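Local structure of peptide ABC transporter, peptide-binding protein (Thermus thermophilus, 2D5W) at residues 314-319 / 459-464; 393-396 / 401-404. The protein binds oligopeptides, here a pentapeptide, and probably delivers them to a membrane-bound ABC transporter as its extracellular solute-binding component. All coordinates share one frame; numbering follows the deposited sequence.

How the contacts relate
The two contacts, with centres about 14 Å apart, show how contacts reaching one sheet can differ in chemistry. Both are partly buried, and contact 2 lies farther from the middle of the chain, at about 36 Å between centres against about 23 Å for contact 1. Contact 1 sets the start of helix 315-320 against the loop that enters strand 463-469, through sparse van der Waals contacts and no hydrogen bond. Contact 2 pairs the strands of a hairpin by backbone hydrogen bonds, with arginine chains along both faces. Strand 401-410 neighbours strand 463-469 in the sheet, and Asp319 of contact 1 ties the contacts together, by a salt bridge to Arg401 and a probable hydrogen bond from Arg396 NH1 to its carbonyl.

Contact 1: residues 314-319 / 459-464; sequences CQVVKD and KWTGMF
Thr461 meets Val316 and Val317, while the preceding Trp460 carries its indole elsewhere and takes no part across the contact: Phe464 CD1 lies over the centre of one face, 3.9 Å above the plane, and Gly462 O at the edge, in the plane. Phe451 also meets this ring, and NE1 is hydrogen-bonded to Ile452 O. Another flat group, the amide of Gln315, hydrogen-bonds through NE2 to Asp319 OD2 one helical turn on, 2.8 Å away and reached from above the carboxylate plane.

Across the contact itself everything is van der Waals. Val316 directs CG1, opposite the backbone N at chi1 177°, to Thr461 CB at 4.1 Å, the two side chains crossing at roughly a right angle. On the next residue, Val317 CG2 stands 4.3 Å from Thr461 O. Hydrogen bonds hold the loop, from Thr461 N to Glu408 OE2 and from Asn309 ND2 to Trp460 O.

Cys314, the N-cap of the helix, forms a disulfide with Cys458, in the loop that leads to strand 463-469. The arrangement is thus a helix N-terminus, with a disulfide cysteine at its N-cap, packed on the loop entering a strand of the mixed sheet, within the solute-binding family 5 region.

Contact 2: residues 393-396 / 401-404; sequences ILQR and RTVR
Arg396 and Val403 form an antiparallel hydrogen-bonded pair in strands whose directions differ by 160°, with Val403 N giving a nearly straight bond to Arg396 O at 2.8 Å and Arg396 N returning a more bent one to Val403 O at 3.0 Å. Val403 O is also approached by the CA-H of Gln395, so this carbonyl receives a second, weaker contact. The neighbouring pair, Gln395 with Arg404, is non-hydrogen-bonded.

On one face of the hairpin, Arg396 lays the start of its chain across Val403, CG to CG2 at 3.5 Å, and the same CG2 comes within 3.1 Å of Arg396 O. Its extended chain then carries the Arg396 guanidinium off to Met384 O and Asp319 O, while Val403 CG2 remains at the edge of that group, near its plane.

The other face belongs to Gln395 and Arg404, which meet through their CG atoms, 4.0 Å apart, and end in planes turned 74° from each other. Arg404 bends at chi3, 57°, which brings its guanidinium obliquely against Ile393, where NH1 lies 3.8 Å from CG2 and equally close to CB. The same NH1 forms a salt bridge with Asp391, whose other carboxylate oxygen accepts a hydrogen bond from Ile393 N. A water bridges the segments, accepting from Arg404 NE at 3.2 Å and apparently donating to Ile393 O at 2.8 Å.

Across the hairpin, then, the side chains of Arg396 and Arg404 offer mainly hydrocarbon, the exceptions being Arg404 NH1 on Ile393 and the water, while their charged ends find partners beyond the paired strands. With Arg401 also paired to Asp319, the hairpin's positive charge is probably balanced in part, by Asp319 and Asp391, and its strands are linked to helix 315-320 and to the loop carrying Asp391.

Contact 1: residues 314-319 / 459-464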
ATOM      1  N   CYS A 314     -15.070   2.799  21.555  1.00 15.15           N
ATOM      2  CA  CYS A 314     -15.789   3.870  20.864  1.00 14.33           C
ATOM      3  C   CYS A 314     -17.250   3.474  21.006  1.00 14.81           C
ATOM      4  O   CYS A 314     -17.703   2.518  20.383  1.00 14.13           O
ATOM      5  CB  CYS A 314     -15.407   3.941  19.379  1.00 14.03           C
ATOM      6  SG  CYS A 314     -13.650   4.320  19.101  1.00 16.26           S
ATOM      7  N   GLN A 315     -17.991   4.199  21.835  1.00 15.45           N
ATOM      8  CA  GLN A 315     -19.384   3.849  22.069  1.00 16.10           C
ATOM      9  C   GLN A 315     -20.228   3.757  20.801  1.00 15.62           C
ATOM     10  O   GLN A 315     -21.168   2.967  20.747  1.00 15.32           O
ATOM     11  CB  GLN A 315     -20.019   4.822  23.066  1.00 18.14           C
ATOM     12  CG  GLN A 315     -21.352   4.337  23.636  1.00 18.95           C
ATOM     13  CD  GLN A 315     -21.284   2.918  24.190  1.00 18.81           C
ATOM     14  OE1 GLN A 315     -20.393   2.583  24.975  1.00 20.52           O
ATOM     15  NE2 GLN A 315     -22.231   2.080  23.787  1.00 18.98           N
ATOM     16  N   VAL A 316     -19.899   4.550  19.786  1.00 15.33           N
ATOM     17  CA  VAL A 316     -20.643   4.512  18.527  1.00 15.17           C
ATOM     18  C   VAL A 316     -20.562   3.107  17.924  1.00 13.65           C
ATOM     19  O   VAL A 316     -21.533   2.599  17.362  1.00 13.32           O
ATOM     20  CB  VAL A 316     -20.075   5.529  17.512  1.00 17.13           C
ATOM     21  CG1 VAL A 316     -20.812   5.414  16.187  1.00 19.30           C
ATOM     22  CG2 VAL A 316     -20.200   6.938  18.070  1.00 20.84           C
ATOM     23  N   VAL A 317     -19.394   2.488  18.052  1.00 12.54           N
ATOM     24  CA  VAL A 317     -19.175   1.141  17.544  1.00 12.77           C
ATOM     25  C   VAL A 317     -20.093   0.156  18.266  1.00 12.32           C
ATOM     26  O   VAL A 317     -20.734  -0.686  17.638  1.00 12.47           O
ATOM     27  CB  VAL A 317     -17.701   0.720  17.737  1.00 13.20           C
ATOM     28  CG1 VAL A 317     -17.525  -0.764  17.462  1.00 14.07           C
ATOM     29  CG2 VAL A 317     -16.815   1.537  16.808  1.00 15.19           C
ATOM     30  N   LYS A 318     -20.158   0.264  19.590  1.00 12.66           N
ATOM     31  CA  LYS A 318     -21.014  -0.620  20.375  1.00 13.67           C
ATOM     32  C   LYS A 318     -22.489  -0.328  20.112  1.00 12.80           C
ATOM     33  O   LYS A 318     -23.302  -1.245  20.041  1.00 13.31           O
ATOM     34  CB  LYS A 318     -20.708  -0.477  21.868  1.00 16.26           C
ATOM     35  CG  LYS A 318     -19.312  -0.956  22.251  1.00 17.74           C
ATOM     36  CD  LYS A 318     -19.127  -1.026  23.763  1.00 19.42           C
ATOM     37  CE  LYS A 318     -19.998  -2.110  24.388  1.00 20.25           C
ATOM     38  NZ  LYS A 318     -19.793  -2.212  25.864  1.00 21.41           N
ATOM     39  N   ASP A 319     -22.826   0.950  19.964  1.00 12.44           N
ATOM     40  CA  ASP A 319     -24.203   1.351  19.689  1.00 12.57           C
ATOM     41  C   ASP A 319     -24.703   0.692  18.406  1.00 12.55           C
ATOM     42  O   ASP A 319     -25.800   0.131  18.362  1.00 12.73           O
ATOM     43  CB  ASP A 319     -24.295   2.874  19.547  1.00 14.34           C
ATOM     44  CG  ASP A 319     -24.171   3.599  20.876  1.00 14.89           C
ATOM     45  OD1 ASP A 319     -24.062   4.842  20.860  1.00 17.44           O
ATOM     46  OD2 ASP A 319     -24.188   2.932  21.932  1.00 15.99           O
ATOM     47  N   LYS A 459     -11.407   8.145  15.338  1.00 12.75           N
ATOM     48  CA  LYS A 459     -11.257   9.157  14.291  1.00 12.66           C
ATOM     49  C   LYS A 459     -12.255   8.894  13.164  1.00 12.08           C
ATOM     50  O   LYS A 459     -12.812   9.831  12.595  1.00 13.92           O
ATOM     51  CB  LYS A 459      -9.822   9.178  13.763  1.00 14.51           C
ATOM     52  CG  LYS A 459      -8.853   9.939  14.658  1.00 19.78           C
ATOM     53  CD  LYS A 459      -9.184  11.430  14.706  1.00 23.86           C
ATOM     54  CE  LYS A 459      -9.070  12.078  13.332  1.00 26.01           C
ATOM     55  NZ  LYS A 459      -9.333  13.547  13.368  1.00 27.02           N
ATOM     56  N   TRP A 460     -12.431   7.625  12.806  1.00 11.67           N
ATOM     57  CA  TRP A 460     -13.447   7.236  11.832  1.00 11.00           C
ATOM     58  C   TRP A 460     -14.210   6.183  12.631  1.00 10.81           C
ATOM     59  O   TRP A 460     -13.605   5.370  13.333  1.00 11.74           O
ATOM     60  CB  TRP A 460     -12.869   6.710  10.504  1.00 10.71           C
ATOM     61  CG  TRP A 460     -11.807   5.671  10.561  1.00 10.25           C
ATOM     62  CD1 TRP A 460     -10.463   5.870  10.718  1.00 11.49           C
ATOM     63  CD2 TRP A 460     -11.985   4.265  10.370  1.00  9.53           C
ATOM     64  NE1 TRP A 460      -9.796   4.673  10.631  1.00 11.61           N
ATOM     65  CE2 TRP A 460     -10.707   3.670  10.418  1.00 10.85           C
ATOM     66  CE3 TRP A 460     -13.105   3.448  10.162  1.00 10.07           C
ATOM     67  CZ2 TRP A 460     -10.517   2.293  10.264  1.00 12.11           C
ATOM     68  CZ3 TRP A 460     -12.915   2.080  10.010  1.00 11.71           C
ATOM     69  CH2 TRP A 460     -11.632   1.517  10.063  1.00 11.53           C
ATOM     70  N   THR A 461     -15.536   6.216  12.540  1.00 11.04           N
ATOM     71  CA  THR A 461     -16.383   5.364  13.369  1.00 11.66           C
ATOM     72  C   THR A 461     -17.302   4.345  12.723  1.00 11.57           C
ATOM     73  O   THR A 461     -18.153   3.766  13.406  1.00 13.93           O
ATOM     74  CB  THR A 461     -17.275   6.251  14.241  1.00 12.71           C
ATOM     75  OG1 THR A 461     -18.099   7.055  13.386  1.00 16.55           O
ATOM     76  CG2 THR A 461     -16.427   7.164  15.121  1.00 15.75           C
ATOM     77  N   GLY A 462     -17.160   4.121  11.428  1.00 10.44           N
ATOM     78  CA  GLY A 462     -18.036   3.162  10.786  1.00 10.24           C
ATOM     79  C   GLY A 462     -17.365   2.407   9.667  1.00  9.38           C
ATOM     80  O   GLY A 462     -16.535   1.530   9.906  1.00 10.36           O
ATOM     81  N   MET A 463     -17.740   2.764   8.443  1.00  9.43           N
ATOM     82  CA  MET A 463     -17.220   2.155   7.226  1.00  9.20           C
ATOM     83  C   MET A 463     -16.171   3.053   6.576  1.00  8.57           C
ATOM     84  O   MET A 463     -16.311   4.274   6.565  1.00  9.31           O
ATOM     85  CB  MET A 463     -18.370   1.931   6.243  1.00  9.45           C
ATOM     86  CG  MET A 463     -19.441   0.969   6.738  1.00 10.16           C
ATOM     87  SD  MET A 463     -21.028   1.120   5.854  1.00 18.69           S
ATOM     88  CE  MET A 463     -20.606   0.460   4.248  1.00 17.91           C
ATOM     89  N   PHE A 464     -15.130   2.436   6.025  1.00  8.66           N
ATOM     90  CA  PHE A 464     -14.051   3.165   5.364  1.00  8.07           C
ATOM     91  C   PHE A 464     -13.675   2.338   4.134  1.00  7.51           C
ATOM     92  O   PHE A 464     -13.070   1.269   4.251  1.00  8.11           O
ATOM     93  CB  PHE A 464     -12.868   3.300   6.334  1.00  9.18           C
ATOM     94  CG  PHE A 464     -11.711   4.132   5.821  1.00  8.69           C
ATOM     95  CD1 PHE A 464     -10.570   4.273   6.607  1.00 11.18           C
ATOM     96  CD2 PHE A 464     -11.740   4.756   4.576  1.00  9.08           C
ATOM     97  CE1 PHE A 464      -9.479   5.017   6.169  1.00 11.00           C
ATOM     98  CE2 PHE A 464     -10.645   5.506   4.128  1.00  9.88           C
ATOM     99  CZ  PHE A 464      -9.517   5.633   4.926  1.00 10.60           C
TER

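Contact 2: residues 393-396 / 401-404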
ATOM      1  N   ILE A 393     -35.510   4.515   9.518  1.00 10.55           N
ATOM      2  CA  ILE A 393     -34.174   4.100   9.938  1.00 10.66           C
ATOM      3  C   ILE A 393     -34.223   3.331  11.257  1.00 10.54           C
ATOM      4  O   ILE A 393     -34.911   3.728  12.200  1.00 10.91           O
ATOM      5  CB  ILE A 393     -33.250   5.337  10.069  1.00 10.55           C
ATOM      6  CG1 ILE A 393     -33.160   6.052   8.714  1.00 11.72           C
ATOM      7  CG2 ILE A 393     -31.868   4.926  10.565  1.00 10.63           C
ATOM      8  CD1 ILE A 393     -32.741   5.163   7.550  1.00 12.97           C
ATOM      9  N   LEU A 394     -33.491   2.224  11.315  1.00 10.66           N
ATOM     10  CA  LEU A 394     -33.470   1.379  12.504  1.00 11.01           C
ATOM     11  C   LEU A 394     -33.036   2.087  13.779  1.00 11.27           C
ATOM     12  O   LEU A 394     -32.156   2.950  13.763  1.00 10.92           O
ATOM     13  CB  LEU A 394     -32.563   0.171  12.269  1.00 11.78           C
ATOM     14  CG  LEU A 394     -32.972  -0.771  11.136  1.00 11.24           C
ATOM     15  CD1 LEU A 394     -31.846  -1.758  10.874  1.00 12.41           C
ATOM     16  CD2 LEU A 394     -34.259  -1.496  11.495  1.00 12.87           C
ATOM     17  N   GLN A 395     -33.666   1.695  14.883  1.00 11.20           N
ATOM     18  CA  GLN A 395     -33.376   2.237  16.206  1.00 12.40           C
ATOM     19  C   GLN A 395     -33.369   1.099  17.219  1.00 12.30           C
ATOM     20  O   GLN A 395     -33.987   0.057  17.002  1.00 12.61           O
ATOM     21  CB  GLN A 395     -34.461   3.230  16.648  1.00 14.20           C
ATOM     22  CG  GLN A 395     -34.652   4.447  15.768  1.00 17.29           C
ATOM     23  CD  GLN A 395     -35.763   5.360  16.279  1.00 17.51           C
ATOM     24  OE1 GLN A 395     -36.011   6.427  15.720  1.00 20.26           O
ATOM     25  NE2 GLN A 395     -36.436   4.938  17.345  1.00 18.78           N
ATOM     26  N   ARG A 396     -32.664   1.313  18.323  1.00 13.40           N
ATOM     27  CA  ARG A 396     -32.618   0.351  19.418  1.00 14.42           C
ATOM     28  C   ARG A 396     -32.034   1.061  20.632  1.00 14.03           C
ATOM     29  O   ARG A 396     -31.507   2.167  20.519  1.00 15.86           O
ATOM     30  CB  ARG A 396     -31.782  -0.883  19.058  1.00 14.79           C
ATOM     31  CG  ARG A 396     -30.277  -0.692  19.052  1.00 14.39           C
ATOM     32  CD  ARG A 396     -29.583  -2.031  18.858  1.00 15.40           C
ATOM     33  NE  ARG A 396     -28.128  -1.909  18.885  1.00 14.55           N
ATOM     34  CZ  ARG A 396     -27.290  -2.938  18.938  1.00 15.63           C
ATOM     35  NH1 ARG A 396     -25.981  -2.727  18.959  1.00 16.08           N
ATOM     36  NH2 ARG A 396     -27.755  -4.181  18.976  1.00 16.44           N
ATOM     37  N   ARG A 401     -29.653   4.398  26.199  1.00 18.06           N
ATOM     38  CA  ARG A 401     -29.696   5.469  25.212  1.00 18.66           C
ATOM     39  C   ARG A 401     -30.306   5.000  23.899  1.00 17.14           C
ATOM     40  O   ARG A 401     -30.058   3.881  23.454  1.00 15.58           O
ATOM     41  CB  ARG A 401     -28.279   5.985  24.961  1.00 20.27           C
ATOM     42  CG  ARG A 401     -27.623   6.601  26.186  1.00 24.78           C
ATOM     43  CD  ARG A 401     -26.100   6.560  26.111  1.00 28.35           C
ATOM     44  NE  ARG A 401     -25.579   7.002  24.820  1.00 31.12           N
ATOM     45  CZ  ARG A 401     -25.384   6.201  23.776  1.00 32.53           C
ATOM     46  NH1 ARG A 401     -25.664   4.906  23.865  1.00 33.50           N
ATOM     47  NH2 ARG A 401     -24.913   6.695  22.640  1.00 33.18           N
ATOM     48  N   THR A 402     -31.109   5.859  23.278  1.00 16.94           N
ATOM     49  CA  THR A 402     -31.728   5.515  22.006  1.00 17.50           C
ATOM     50  C   THR A 402     -30.730   5.778  20.889  1.00 16.79           C
ATOM     51  O   THR A 402     -30.280   6.907  20.697  1.00 20.05           O
ATOM     52  CB  THR A 402     -32.998   6.343  21.757  1.00 19.05           C
ATOM     53  OG1 THR A 402     -33.971   6.023  22.757  1.00 21.32           O
ATOM     54  CG2 THR A 402     -33.573   6.039  20.380  1.00 19.00           C
ATOM     55  N   VAL A 403     -30.383   4.727  20.158  1.00 15.71           N
ATOM     56  CA  VAL A 403     -29.429   4.846  19.068  1.00 14.31           C
ATOM     57  C   VAL A 403     -30.081   4.555  17.722  1.00 13.43           C
ATOM     58  O   VAL A 403     -30.974   3.708  17.614  1.00 13.08           O
ATOM     59  CB  VAL A 403     -28.234   3.885  19.272  1.00 15.54           C
ATOM     60  CG1 VAL A 403     -27.552   4.183  20.599  1.00 17.64           C
ATOM     61  CG2 VAL A 403     -28.703   2.449  19.229  1.00 16.60           C
ATOM     62  N   ARG A 404     -29.632   5.281  16.704  1.00 13.67           N
ATOM     63  CA  ARG A 404     -30.138   5.125  15.345  1.00 13.42           C
ATOM     64  C   ARG A 404     -29.046   4.532  14.469  1.00 12.50           C
ATOM     65  O   ARG A 404     -27.866   4.842  14.642  1.00 13.02           O
ATOM     66  CB  ARG A 404     -30.551   6.481  14.774  1.00 16.45           C
ATOM     67  CG  ARG A 404     -31.709   7.131  15.491  1.00 19.06           C
ATOM     68  CD  ARG A 404     -32.035   8.494  14.905  1.00 20.73           C
ATOM     69  NE  ARG A 404     -32.336   8.439  13.477  1.00 20.79           N
ATOM     70  CZ  ARG A 404     -31.459   8.697  12.511  1.00 21.97           C
ATOM     71  NH1 ARG A 404     -31.831   8.621  11.241  1.00 20.90           N
ATOM     72  NH2 ARG A 404     -30.215   9.042  12.811  1.00 23.26           N
TER
HETATM   73  O   HOH W   1     -34.673   6.282  13.278  1.00 16.42           O